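Local atomic coordinates of LINE-1 retrotransposable element ORF1 protein (Homo sapiens, PDB entry 2W7A), a protein that binds single-stranded nucleic acid, its own transcript included, acts as a nucleic acid chaperone and is essential for LINE-1 retrotransposition. Residues G4-I9 with K77-A82; T20-T25 with Q46-T51; R50-Y55 with T61-I66; G86-T89 with P94-L97. All blocks are in the same frame, centred on the assembly; numbering follows the deposited sequence.

Contact 1 of 4, residues G4-I9 with K77-A82; sequences GNLRLI and KMLRAA
L6, on strand 5-9, and L79, on helix 72-85, bring the most surface to this contact, and M78 adds a smaller share. A single methyl of the strand does most of the work: CD2 of L6 lies 3.9 Å from CD2 of L79 and also 3.9 Å from CG of M78, so it rests against two successive residues of the helix. L6 reaches them with CG set between its backbone N and carbonyl carbon (chi1 64°). The L6 and L79 side chains run past each other in opposite directions, and CD2 of L79 also comes to 4.2 Å from CB of L6. M78, a selenomethionine described in one of its two deposited conformers, meets L6 at about a right angle through CG; its chain bends at chi2 and chi3, and it also touches L37 of helix 35-40. L6 itself is tied into the sheet by backbone hydrogen bonds to V67, while its side chain also leans on F69. A helix thus packs on one face of the central strand of the antiparallel RRM sheet. Between 4-9 and 77-82 the meeting is through aliphatic carbon alone, which implies cohesion by burial of apolar surface, with L6 the one residue of 4-9 whose side chain touches 77-82.

Contact 2 of 4, residues T20-T25 with Q46-T51; sequences TKLENT and QEIQRT
Apolar packing between L22 of helix 19-33 and I48 of strand 45-51 makes up most of this contact. The two side chains slide past each other in opposite directions, with CB of L22 3.8 Å from CG2 of I48 and CD2 of L22 at 4.1 Å from the same methyl. The other branch of I48 goes elsewhere: with CG1 anti to the carbonyl carbon (chi1 -57°), its CD1 methyl is carried under the helix backbone, 3.5 Å from the carbonyl O of L22 and 3.5 Å from CA of E23. The CG2 branch thus meets the L22 side chain, the CD1 branch mainly the helix main chain. I48 is deposited in two conformers, so this account holds for one of them.

E23 contributes carbon only; its CG passes 3.9 Å from CD1 of I48, at the more exposed border of the contact.

The polar bonds lie within the helix or lead away from the pair. OG1 of T25 donates to the carbonyl O of K21 at 2.9 Å from above the carbonyl plane, while the backbone N of T25 reaches that oxygen from the opposite face. R50, farther along the strand, forms a salt bridge with E17.

L22 and I48 both also touch I65 of strand 64-69, and this packing of a helix on one face of an antiparallel sheet is characteristic of the alpha/beta sandwich of the RRM domain, the part of ORF1p present here.

Contact 3 of 4, residues R50-Y55 with T61-I66; sequences RTPQRY and TPRHII
R63 and P52 are joined where the antiparallel strands 45-51 and 64-69 of the RRM sheet run out into a long connecting loop: NH1 of R63 donates to the carbonyl O of P52 at 2.9 Å, in the carbonyl plane. The same NH1 makes a weak bond to the O of Q53, so the guanidinium edge grips the backbone turn that follows the cis peptide before P52. Its strongest partner is E13, which takes a salt bridge from NE. R50 returns the grip, its NH1 giving a hydrogen bond of 2.9 Å to the carbonyl O of R63 (N-H...O angle 137°), while its NH2 pairs with E17. Between the strands N of T51 bonds to O of H64 at 3.0 Å, and a water bridges O of T51 to N of H64.

Both arginines are also packed. CB of R50 sits 3.6 Å above the centre of the R63 guanidinium, and CB of Y55 lies over the opposite face, so the flat group is sandwiched between aliphatic carbons; a bend at chi3 (-66°) turns it there. The Y55 ring stands steeply to this plane, 79° apart. A leucine in place of R63 would probably leave the P52 and Q53 carbonyls without this donor and cost E13 its salt bridge to this side chain, freeing the loop to move. The R50 guanidinium is covered in turn by CD1 of I65, over its centre. On the other face of the sheet the packing is tight, with CG2 of T51 only 3.5 Å from CG1 of I66.

Contact 4 of 4, residues G86-T89 with P94-L97; sequences GRVT and PIRL
A nearly straight backbone hydrogen bond from N of I95 to O of V88, at 2.9 Å (N-H...O angle 171°), links the antiparallel strands 88-90 and 93-99 of a hairpin, whose register is set by T89 facing P94 as a non-hydrogen-bonded pair, CA to CA 4.4 Å. CA of P94 adds a CA-H...O contact of 3.4 Å to the same V88 oxygen. Between the other two main-chain groups of V88 and I95 a water takes the place of a direct bond: it accepts from N of V88 at 3.0 Å and donates to O of I95 at 2.7 Å, so both are satisfied.

The side chains of V88 and I95 share one face of the sheet. CG1 of V88 meets CG1 of I95 at 4.0 Å and lies slightly farther from its CD1. Setting CG1 of I95 between the backbone N and the carbonyl carbon (chi1 54°) brings it to 3.6 Å from O of V88 as well.

R87 crosses P94 at a slant. Its chain, extended from CG to NE, carries the guanidinium out to the proline ring, where CB of P94 lies over one face and NH2 of R87 comes to 3.7 Å from CD of P94. The flat guanidinium packs on the aliphatic ring at the exposed border. OG1 of T89 bonds to E32 of helix 19-33.

Strand 88-90 is an outermost strand of the sheet within the chain, and 93-99 joins it to strand 5-9: I95 touches L8 of that strand and I29 of helix 19-33, while V88 leans on A82 of helix 72-85.

Overall arrangement
From the N terminus, strand 5-9 enters the centre of the sheet, and contact 1 ties it to helix 72-85, closing the longest loop. Contacts 2 and 3 are nested inside that loop. Contact 2 brings helix 19-33 against strand 45-51; contact 3 starts where it ends, sharing R50 and T51, and joins this strand to strand 64-69. Contact 4 follows contact 1 in series and closes the hairpin after helix 72-85. Strand 5-9 lies between strands 64-69 and 93-99, so contact 1 touches both contact 3 and contact 4, whereas the centres of contacts 3 and 4 are about 18 Å apart. Together they link both edges of the RRM sheet with two of its helices.

Contact 1 of 4, residues G4-I9 with K77-A82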
loop_
_atom_site.group_PDB
_atom_site.type_symbol
_atom_site.label_atom_id
_atom_site.label_comp_id
_atom_site.label_asym_id
_atom_site.label_seq_id
_atom_site.Cartn_x
_atom_site.Cartn_y
_atom_site.Cartn_z
ATOM N N GLY A 4 8.796 1.380 9.875
ATOM C CA GLY A 4 7.333 1.303 9.781
ATOM C C GLY A 4 6.741 1.519 8.397
ATOM O O GLY A 4 5.529 1.460 8.233
ATOM N N ASN A 5 7.599 1.769 7.406
ATOM C CA ASN A 5 7.127 2.037 6.030
ATOM C C ASN A 5 7.133 0.782 5.164
ATOM O O ASN A 5 8.084 -0.016 5.214
ATOM C CB ASN A 5 8.068 2.978 5.273
ATOM C CG ASN A 5 7.998 4.422 5.708
ATOM O OD1 ASN A 5 7.161 4.817 6.484
ATOM N ND2 ASN A 5 8.937 5.206 5.210
ATOM N N LEU A 6 6.089 0.611 4.360
ATOM C CA LEU A 6 6.211 -0.235 3.202
ATOM C C LEU A 6 5.907 0.509 1.941
ATOM O O LEU A 6 5.357 1.621 1.986
ATOM C CB LEU A 6 5.383 -1.471 3.318
ATOM C CG LEU A 6 3.913 -1.432 3.389
ATOM C CD1 LEU A 6 3.238 -1.049 2.090
ATOM C CD2 LEU A 6 3.362 -2.843 3.799
ATOM N N ARG A 7 6.309 -0.089 0.827
ATOM C CA ARG A 7 6.041 0.416 -0.498
ATOM C C ARG A 7 4.959 -0.439 -1.157
ATOM O O ARG A 7 5.053 -1.660 -1.199
ATOM C CB ARG A 7 7.306 0.380 -1.384
ATOM C CG ARG A 7 8.327 1.422 -1.023
ATOM C CD ARG A 7 9.672 1.265 -1.780
ATOM N NE ARG A 7 10.598 2.303 -1.321
ATOM C CZ ARG A 7 10.726 3.524 -1.844
ATOM N NH1 ARG A 7 10.059 3.900 -2.921
ATOM N NH2 ARG A 7 11.591 4.376 -1.314
ATOM N N LEU A 8 3.982 0.235 -1.724
ATOM C CA LEU A 8 2.914 -0.347 -2.519
ATOM C C LEU A 8 3.218 0.015 -3.964
ATOM O O LEU A 8 3.264 1.206 -4.333
ATOM C CB LEU A 8 1.591 0.216 -2.034
ATOM C CG LEU A 8 0.354 0.056 -2.837
ATOM C CD1 LEU A 8 0.076 -1.413 -3.164
ATOM C CD2 LEU A 8 -0.800 0.718 -2.000
ATOM N N ILE A 9 3.441 -1.006 -4.769
ATOM C CA ILE A 9 3.976 -0.865 -6.135
ATOM C C ILE A 9 2.938 -1.292 -7.159
ATOM O O ILE A 9 2.254 -2.309 -6.951
ATOM C CB ILE A 9 5.245 -1.738 -6.287
ATOM C CG1 ILE A 9 6.310 -1.274 -5.298
ATOM C CG2 ILE A 9 5.709 -1.774 -7.719
ATOM C CD1 ILE A 9 7.579 -2.116 -5.301
ATOM N N LYS A 77 3.948 -7.942 9.515
ATOM C CA LYS A 77 2.881 -8.939 9.312
ATOM C C LYS A 77 2.300 -8.824 7.915
ATOM O O LYS A 77 2.081 -9.865 7.225
ATOM C CB LYS A 77 1.786 -8.738 10.347
ATOM C CG LYS A 77 0.691 -9.808 10.401
ATOM C CD LYS A 77 -0.303 -9.500 11.568
ATOM C CE LYS A 77 0.349 -9.264 12.916
ATOM N NZ LYS A 77 0.515 -7.812 13.270
HETATM N N MSE A 78 1.977 -7.602 7.453
HETATM C CA MSE A 78 1.420 -7.427 6.120
HETATM C C MSE A 78 2.406 -7.878 5.035
HETATM O O MSE A 78 2.032 -8.529 4.060
HETATM C CB MSE A 78 1.077 -5.944 5.897
HETATM C CG MSE A 78 0.665 -5.640 4.465
HETATM SE SE MSE A 78 -0.806 -4.382 4.288
HETATM C CE MSE A 78 -1.648 -5.428 5.606
ATOM N N LEU A 79 3.679 -7.513 5.217
ATOM C CA LEU A 79 4.689 -7.912 4.258
ATOM C C LEU A 79 4.811 -9.448 4.176
ATOM O O LEU A 79 4.903 -10.023 3.080
ATOM C CB LEU A 79 6.005 -7.236 4.532
ATOM C CG LEU A 79 6.100 -5.783 4.177
ATOM C CD1 LEU A 79 7.417 -5.215 4.648
ATOM C CD2 LEU A 79 5.945 -5.567 2.680
ATOM N N ARG A 80 4.815 -10.126 5.335
ATOM C CA ARG A 80 4.966 -11.561 5.357
ATOM C C ARG A 80 3.756 -12.186 4.700
ATOM O O ARG A 80 3.905 -13.182 3.974
ATOM C CB ARG A 80 5.078 -12.082 6.814
ATOM C CG ARG A 80 6.436 -11.943 7.469
ATOM C CD ARG A 80 6.567 -12.981 8.582
ATOM N NE ARG A 80 5.462 -12.925 9.526
ATOM C CZ ARG A 80 5.329 -11.970 10.448
ATOM N NH1 ARG A 80 6.259 -11.078 10.574
ATOM N NH2 ARG A 80 4.305 -11.985 11.295
ATOM N N ALA A 81 2.562 -11.692 4.998
ATOM C CA ALA A 81 1.343 -12.252 4.408
ATOM C C ALA A 81 1.380 -12.103 2.875
ATOM O O ALA A 81 1.020 -13.012 2.132
ATOM C CB ALA A 81 0.149 -11.567 5.004
ATOM N N ALA A 82 1.785 -10.932 2.394
ATOM C CA ALA A 82 1.846 -10.693 0.955
ATOM C C ALA A 82 2.799 -11.680 0.322
ATOM O O ALA A 82 2.508 -12.257 -0.775
ATOM C CB ALA A 82 2.251 -9.237 0.705
#

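Contact 2 of 4, residues T20-T25 with Q46-T51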
loop_
_atom_site.group_PDB
_atom_site.type_symbol
_atom_site.label_atom_id
_atom_site.label_comp_id
_atom_site.label_asym_id
_atom_site.label_seq_id
_atom_site.Cartn_x
_atom_site.Cartn_y
_atom_site.Cartn_z
ATOM N N THR A 20 -8.354 10.871 0.538
ATOM C CA THR A 20 -9.476 9.996 0.851
ATOM C C THR A 20 -9.432 8.762 -0.031
ATOM O O THR A 20 -9.639 7.633 0.437
ATOM C CB THR A 20 -10.836 10.726 0.693
ATOM O OG1 THR A 20 -10.875 11.808 1.618
ATOM C CG2 THR A 20 -12.003 9.786 1.019
ATOM N N LYS A 21 -9.151 8.945 -1.308
ATOM C CA LYS A 21 -9.049 7.802 -2.207
ATOM C C LYS A 21 -7.907 6.886 -1.864
ATOM O O LYS A 21 -8.041 5.668 -1.950
ATOM C CB LYS A 21 -9.004 8.227 -3.672
ATOM C CG LYS A 21 -10.324 8.850 -4.137
ATOM C CD LYS A 21 -10.303 9.369 -5.592
ATOM C CE LYS A 21 -11.669 10.039 -5.965
ATOM N NZ LYS A 21 -11.594 11.182 -6.958
ATOM N N LEU A 22 -6.793 7.464 -1.438
ATOM C CA LEU A 22 -5.636 6.670 -1.057
ATOM C C LEU A 22 -5.925 5.834 0.205
ATOM O O LEU A 22 -5.542 4.659 0.289
ATOM C CB LEU A 22 -4.390 7.503 -0.845
ATOM C CG LEU A 22 -3.659 7.907 -2.117
ATOM C CD1 LEU A 22 -2.791 9.068 -1.755
ATOM C CD2 LEU A 22 -2.886 6.783 -2.719
ATOM N N GLU A 23 -6.623 6.430 1.163
ATOM C CA GLU A 23 -7.033 5.684 2.347
ATOM C C GLU A 23 -7.966 4.547 1.966
ATOM O O GLU A 23 -7.812 3.419 2.461
ATOM C CB GLU A 23 -7.697 6.594 3.368
ATOM C CG GLU A 23 -6.708 7.561 3.963
ATOM C CD GLU A 23 -7.339 8.683 4.821
ATOM O OE1 GLU A 23 -8.585 8.764 4.942
ATOM O OE2 GLU A 23 -6.550 9.474 5.376
ATOM N N ASN A 24 -8.886 4.808 1.058
ATOM C CA ASN A 24 -9.840 3.796 0.608
ATOM C C ASN A 24 -9.134 2.664 -0.160
ATOM O O ASN A 24 -9.482 1.483 -0.036
ATOM C CB ASN A 24 -10.954 4.427 -0.256
ATOM C CG ASN A 24 -11.893 5.316 0.536
ATOM O OD1 ASN A 24 -11.865 5.345 1.778
ATOM N ND2 ASN A 24 -12.710 6.069 -0.177
ATOM N N THR A 25 -8.116 3.017 -0.933
ATOM C CA THR A 25 -7.311 2.053 -1.665
ATOM C C THR A 25 -6.638 1.075 -0.699
ATOM O O THR A 25 -6.648 -0.127 -0.922
ATOM C CB THR A 25 -6.254 2.759 -2.530
ATOM O OG1 THR A 25 -6.924 3.498 -3.537
ATOM C CG2 THR A 25 -5.245 1.774 -3.193
ATOM N N GLN A 46 -0.982 5.145 9.492
ATOM C CA GLN A 46 -0.825 6.579 9.795
ATOM C C GLN A 46 -0.749 7.590 8.640
ATOM O O GLN A 46 -1.314 8.669 8.710
ATOM C CB GLN A 46 0.485 6.784 10.493
ATOM C CG GLN A 46 0.487 6.264 11.904
ATOM C CD GLN A 46 1.758 6.606 12.631
ATOM O OE1 GLN A 46 2.781 6.901 12.012
ATOM N NE2 GLN A 46 1.702 6.575 13.957
ATOM N N GLU A 47 0.092 7.325 7.655
ATOM C CA GLU A 47 0.186 8.215 6.504
ATOM C C GLU A 47 0.312 7.380 5.259
ATOM O O GLU A 47 0.906 6.336 5.311
ATOM C CB GLU A 47 1.418 9.103 6.606
ATOM C CG GLU A 47 1.331 10.337 5.716
ATOM C CD GLU A 47 2.400 11.331 6.031
ATOM O OE1 GLU A 47 3.417 10.929 6.641
ATOM O OE2 GLU A 47 2.216 12.509 5.666
ATOM N N ILE A 48 -0.205 7.900 4.151
ATOM C CA ILE A 48 -0.242 7.204 2.846
ATOM C C ILE A 48 0.050 8.267 1.783
ATOM O O ILE A 48 -0.750 9.178 1.635
ATOM C CB ILE A 48 -1.648 6.597 2.440
ATOM C CG1 ILE A 48 -2.215 5.620 3.455
ATOM C CG2 ILE A 48 -1.552 5.866 1.084
ATOM C CD1 ILE A 48 -3.639 5.259 3.192
ATOM N N GLN A 49 1.133 8.135 1.003
ATOM C CA GLN A 49 1.401 9.110 -0.035
ATOM C C GLN A 49 2.219 8.538 -1.181
ATOM O O GLN A 49 3.069 7.665 -0.994
ATOM C CB GLN A 49 2.168 10.338 0.503
ATOM C CG GLN A 49 3.511 10.060 1.022
ATOM C CD GLN A 49 3.972 11.108 2.029
ATOM O OE1 GLN A 49 4.021 12.278 1.711
ATOM N NE2 GLN A 49 4.313 10.676 3.244
ATOM N N ARG A 50 1.983 9.097 -2.355
ATOM C CA ARG A 50 2.876 8.825 -3.478
ATOM C C ARG A 50 4.235 9.418 -3.216
ATOM O O ARG A 50 4.332 10.469 -2.552
ATOM C CB ARG A 50 2.332 9.392 -4.760
ATOM C CG ARG A 50 1.018 8.802 -5.192
ATOM C CD ARG A 50 1.167 7.595 -6.099
ATOM N NE ARG A 50 -0.141 7.087 -6.457
ATOM C CZ ARG A 50 -0.381 6.057 -7.251
ATOM N NH1 ARG A 50 0.614 5.387 -7.794
ATOM N NH2 ARG A 50 -1.641 5.742 -7.544
ATOM N N THR A 51 5.278 8.767 -3.741
ATOM C CA THR A 51 6.633 9.294 -3.641
ATOM C C THR A 51 7.302 9.266 -5.012
ATOM O O THR A 51 7.159 8.300 -5.709
ATOM C CB THR A 51 7.471 8.521 -2.582
ATOM O OG1 THR A 51 8.748 9.192 -2.395
ATOM C CG2 THR A 51 7.698 7.093 -2.972
#

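Contact 3 of 4, residues R50-Y55 with T61-I66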
loop_
_atom_site.group_PDB
_atom_site.type_symbol
_atom_site.label_atom_id
_atom_site.label_comp_id
_atom_site.label_asym_id
_atom_site.label_seq_id
_atom_site.Cartn_x
_atom_site.Cartn_y
_atom_site.Cartn_z
ATOM N N ARG A 50 1.983 9.097 -2.355
ATOM C CA ARG A 50 2.876 8.825 -3.478
ATOM C C ARG A 50 4.235 9.418 -3.216
ATOM O O ARG A 50 4.332 10.469 -2.552
ATOM C CB ARG A 50 2.332 9.392 -4.760
ATOM C CG ARG A 50 1.018 8.802 -5.192
ATOM C CD ARG A 50 1.167 7.595 -6.099
ATOM N NE ARG A 50 -0.141 7.087 -6.457
ATOM C CZ ARG A 50 -0.381 6.057 -7.251
ATOM N NH1 ARG A 50 0.614 5.387 -7.794
ATOM N NH2 ARG A 50 -1.641 5.742 -7.544
ATOM N N THR A 51 5.278 8.767 -3.741
ATOM C CA THR A 51 6.633 9.294 -3.641
ATOM C C THR A 51 7.302 9.266 -5.012
ATOM O O THR A 51 7.159 8.300 -5.709
ATOM C CB THR A 51 7.471 8.521 -2.582
ATOM O OG1 THR A 51 8.748 9.192 -2.395
ATOM C CG2 THR A 51 7.698 7.093 -2.972
ATOM N N PRO A 52 8.015 10.341 -5.406
ATOM C CA PRO A 52 8.040 11.620 -4.756
ATOM C C PRO A 52 6.722 12.381 -4.898
ATOM O O PRO A 52 5.765 11.951 -5.566
ATOM C CB PRO A 52 9.173 12.379 -5.483
ATOM C CG PRO A 52 9.178 11.821 -6.805
ATOM C CD PRO A 52 8.722 10.378 -6.689
ATOM N N GLN A 53 6.666 13.571 -4.324
ATOM C CA GLN A 53 5.454 14.353 -4.314
ATOM C C GLN A 53 5.076 14.879 -5.677
ATOM O O GLN A 53 3.922 15.166 -5.922
ATOM C CB GLN A 53 5.613 15.502 -3.280
ATOM C CG GLN A 53 4.477 16.505 -3.260
ATOM C CD GLN A 53 4.884 17.788 -2.594
ATOM O OE1 GLN A 53 4.766 18.873 -3.188
ATOM N NE2 GLN A 53 5.426 17.676 -1.377
ATOM N N ARG A 54 6.025 15.028 -6.581
ATOM C CA ARG A 54 5.686 15.433 -7.936
ATOM C C ARG A 54 5.931 14.298 -8.919
ATOM O O ARG A 54 6.827 13.444 -8.720
ATOM C CB ARG A 54 6.472 16.639 -8.397
ATOM C CG ARG A 54 7.929 16.363 -8.628
ATOM C CD ARG A 54 8.420 17.021 -9.903
ATOM N NE ARG A 54 9.846 16.789 -10.103
ATOM C CZ ARG A 54 10.559 17.315 -11.094
ATOM N NH1 ARG A 54 9.980 18.107 -11.991
ATOM N NH2 ARG A 54 11.858 17.039 -11.197
ATOM N N TYR A 55 5.137 14.312 -9.973
ATOM C CA TYR A 55 5.322 13.409 -11.068
ATOM C C TYR A 55 6.067 14.158 -12.200
ATOM O O TYR A 55 5.471 15.020 -12.873
ATOM C CB TYR A 55 3.953 12.923 -11.566
ATOM C CG TYR A 55 3.992 11.754 -12.505
ATOM C CD1 TYR A 55 4.531 11.888 -13.780
ATOM C CD2 TYR A 55 3.569 10.508 -12.103
ATOM C CE1 TYR A 55 4.593 10.808 -14.665
ATOM C CE2 TYR A 55 3.613 9.453 -12.970
ATOM C CZ TYR A 55 4.120 9.576 -14.236
ATOM O OH TYR A 55 4.158 8.454 -15.040
ATOM N N THR A 61 7.013 5.521 -15.108
ATOM C CA THR A 61 6.287 4.489 -14.382
ATOM C C THR A 61 5.505 5.089 -13.216
ATOM O O THR A 61 5.890 6.141 -12.710
ATOM C CB THR A 61 7.273 3.452 -13.852
ATOM O OG1 THR A 61 8.225 4.077 -12.973
ATOM C CG2 THR A 61 7.999 2.731 -15.005
ATOM N N PRO A 62 4.425 4.448 -12.795
ATOM C CA PRO A 62 3.673 4.968 -11.667
ATOM C C PRO A 62 4.467 5.005 -10.413
ATOM O O PRO A 62 5.253 4.091 -10.130
ATOM C CB PRO A 62 2.485 4.001 -11.509
ATOM C CG PRO A 62 2.937 2.792 -12.172
ATOM C CD PRO A 62 3.770 3.251 -13.360
ATOM N N ARG A 63 4.240 6.068 -9.625
ATOM C CA ARG A 63 4.984 6.199 -8.388
ATOM C C ARG A 63 4.589 5.122 -7.404
ATOM O O ARG A 63 3.405 4.710 -7.341
ATOM C CB ARG A 63 4.750 7.555 -7.766
ATOM C CG ARG A 63 5.350 8.701 -8.584
ATOM C CD ARG A 63 4.882 10.027 -8.086
ATOM N NE ARG A 63 3.486 10.191 -8.287
ATOM C CZ ARG A 63 2.803 11.228 -7.889
ATOM N NH1 ARG A 63 3.387 12.185 -7.203
ATOM N NH2 ARG A 63 1.512 11.287 -8.208
ATOM N N HIS A 64 5.561 4.704 -6.591
ATOM C CA HIS A 64 5.246 3.909 -5.428
ATOM C C HIS A 64 4.439 4.727 -4.444
ATOM O O HIS A 64 4.516 5.952 -4.434
ATOM C CB HIS A 64 6.528 3.446 -4.734
ATOM C CG HIS A 64 7.404 2.553 -5.554
ATOM N ND1 HIS A 64 8.608 2.057 -5.094
ATOM C CD2 HIS A 64 7.224 2.020 -6.776
ATOM C CE1 HIS A 64 9.137 1.277 -6.019
ATOM N NE2 HIS A 64 8.322 1.240 -7.054
ATOM N N ILE A 65 3.647 4.041 -3.629
ATOM C CA ILE A 65 2.941 4.645 -2.542
ATOM C C ILE A 65 3.615 4.168 -1.252
ATOM O O ILE A 65 3.766 2.937 -1.024
ATOM C CB ILE A 65 1.445 4.222 -2.552
ATOM C CG1 ILE A 65 0.702 4.754 -3.775
ATOM C CG2 ILE A 65 0.718 4.611 -1.248
ATOM C CD1 ILE A 65 -0.641 4.086 -4.055
ATOM N N ILE A 66 4.034 5.115 -0.408
ATOM C CA ILE A 66 4.616 4.765 0.879
ATOM C C ILE A 66 3.518 4.779 1.913
ATOM O O ILE A 66 2.789 5.758 2.043
ATOM C CB ILE A 66 5.727 5.762 1.285
ATOM C CG1 ILE A 66 6.753 5.887 0.162
ATOM C CG2 ILE A 66 6.331 5.353 2.609
ATOM C CD1 ILE A 66 7.275 4.557 -0.316
HETATM O O HOH W 1 8.145 6.025 -6.805
#

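Contact 4 of 4, residues G86-T89 with P94-L97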
loop_
_atom_site.group_PDB
_atom_site.type_symbol
_atom_site.label_atom_id
_atom_site.label_comp_id
_atom_site.label_asym_id
_atom_site.label_seq_id
_atom_site.Cartn_x
_atom_site.Cartn_y
_atom_site.Cartn_z
ATOM N N GLY A 86 1.534 -14.638 -2.243
ATOM C CA GLY A 86 2.031 -14.602 -3.605
ATOM C C GLY A 86 1.402 -13.452 -4.377
ATOM O O GLY A 86 1.836 -12.289 -4.281
ATOM N N ARG A 87 0.391 -13.732 -5.144
ATOM C CA ARG A 87 -0.323 -12.745 -5.906
ATOM C C ARG A 87 -1.292 -11.963 -4.997
ATOM O O ARG A 87 -2.157 -12.544 -4.332
ATOM C CB ARG A 87 -1.084 -13.451 -7.006
ATOM C CG ARG A 87 -1.871 -12.528 -7.926
ATOM C CD ARG A 87 -2.517 -13.349 -9.104
ATOM N NE ARG A 87 -3.361 -12.566 -10.028
ATOM C CZ ARG A 87 -2.965 -11.966 -11.144
ATOM N NH1 ARG A 87 -1.697 -11.926 -11.536
ATOM N NH2 ARG A 87 -3.854 -11.337 -11.852
ATOM N N VAL A 88 -1.082 -10.647 -4.970
ATOM C CA VAL A 88 -1.882 -9.710 -4.185
ATOM C C VAL A 88 -2.537 -8.765 -5.159
ATOM O O VAL A 88 -1.868 -8.331 -6.092
ATOM C CB VAL A 88 -0.969 -8.918 -3.234
ATOM C CG1 VAL A 88 -1.775 -7.896 -2.415
ATOM C CG2 VAL A 88 -0.193 -9.881 -2.238
ATOM N N THR A 89 -3.839 -8.533 -5.017
ATOM C CA THR A 89 -4.578 -7.788 -6.037
ATOM C C THR A 89 -5.328 -6.576 -5.523
ATOM O O THR A 89 -5.680 -6.483 -4.349
ATOM C CB THR A 89 -5.505 -8.686 -6.839
ATOM O OG1 THR A 89 -6.438 -9.246 -5.949
ATOM C CG2 THR A 89 -4.786 -9.833 -7.543
ATOM N N PRO A 94 -2.779 -7.254 -10.268
ATOM C CA PRO A 94 -1.671 -7.480 -9.330
ATOM C C PRO A 94 -1.002 -6.199 -8.845
ATOM O O PRO A 94 -0.720 -5.281 -9.637
ATOM C CB PRO A 94 -0.712 -8.421 -10.109
ATOM C CG PRO A 94 -1.037 -8.180 -11.558
ATOM C CD PRO A 94 -2.524 -7.858 -11.588
ATOM N N ILE A 95 -0.736 -6.148 -7.538
ATOM C CA ILE A 95 0.070 -5.128 -6.933
ATOM C C ILE A 95 1.178 -5.791 -6.127
ATOM O O ILE A 95 1.092 -6.999 -5.876
ATOM C CB ILE A 95 -0.750 -4.133 -6.045
ATOM C CG1 ILE A 95 -1.558 -4.897 -5.011
ATOM C CG2 ILE A 95 -1.682 -3.307 -6.989
ATOM C CD1 ILE A 95 -2.077 -4.048 -3.906
ATOM N N ARG A 96 2.190 -5.028 -5.692
ATOM C CA ARG A 96 3.218 -5.569 -4.834
ATOM C C ARG A 96 3.408 -4.745 -3.583
ATOM O O ARG A 96 3.294 -3.522 -3.626
ATOM C CB ARG A 96 4.531 -5.716 -5.600
ATOM C CG ARG A 96 4.513 -6.904 -6.583
ATOM C CD ARG A 96 5.897 -7.191 -7.123
ATOM N NE ARG A 96 6.823 -7.608 -6.079
ATOM C CZ ARG A 96 7.978 -7.017 -5.795
ATOM N NH1 ARG A 96 8.394 -5.945 -6.467
ATOM N NH2 ARG A 96 8.725 -7.508 -4.811
ATOM N N LEU A 97 3.631 -5.427 -2.457
ATOM C CA LEU A 97 4.004 -4.808 -1.189
ATOM C C LEU A 97 5.432 -5.212 -0.853
ATOM O O LEU A 97 5.740 -6.395 -0.793
ATOM C CB LEU A 97 3.023 -5.258 -0.100
ATOM C CG LEU A 97 1.533 -4.932 -0.294
ATOM C CD1 LEU A 97 0.676 -5.601 0.796
ATOM C CD2 LEU A 97 1.247 -3.416 -0.281
HETATM O O HOH W 2 1.037 -9.523 -6.736
#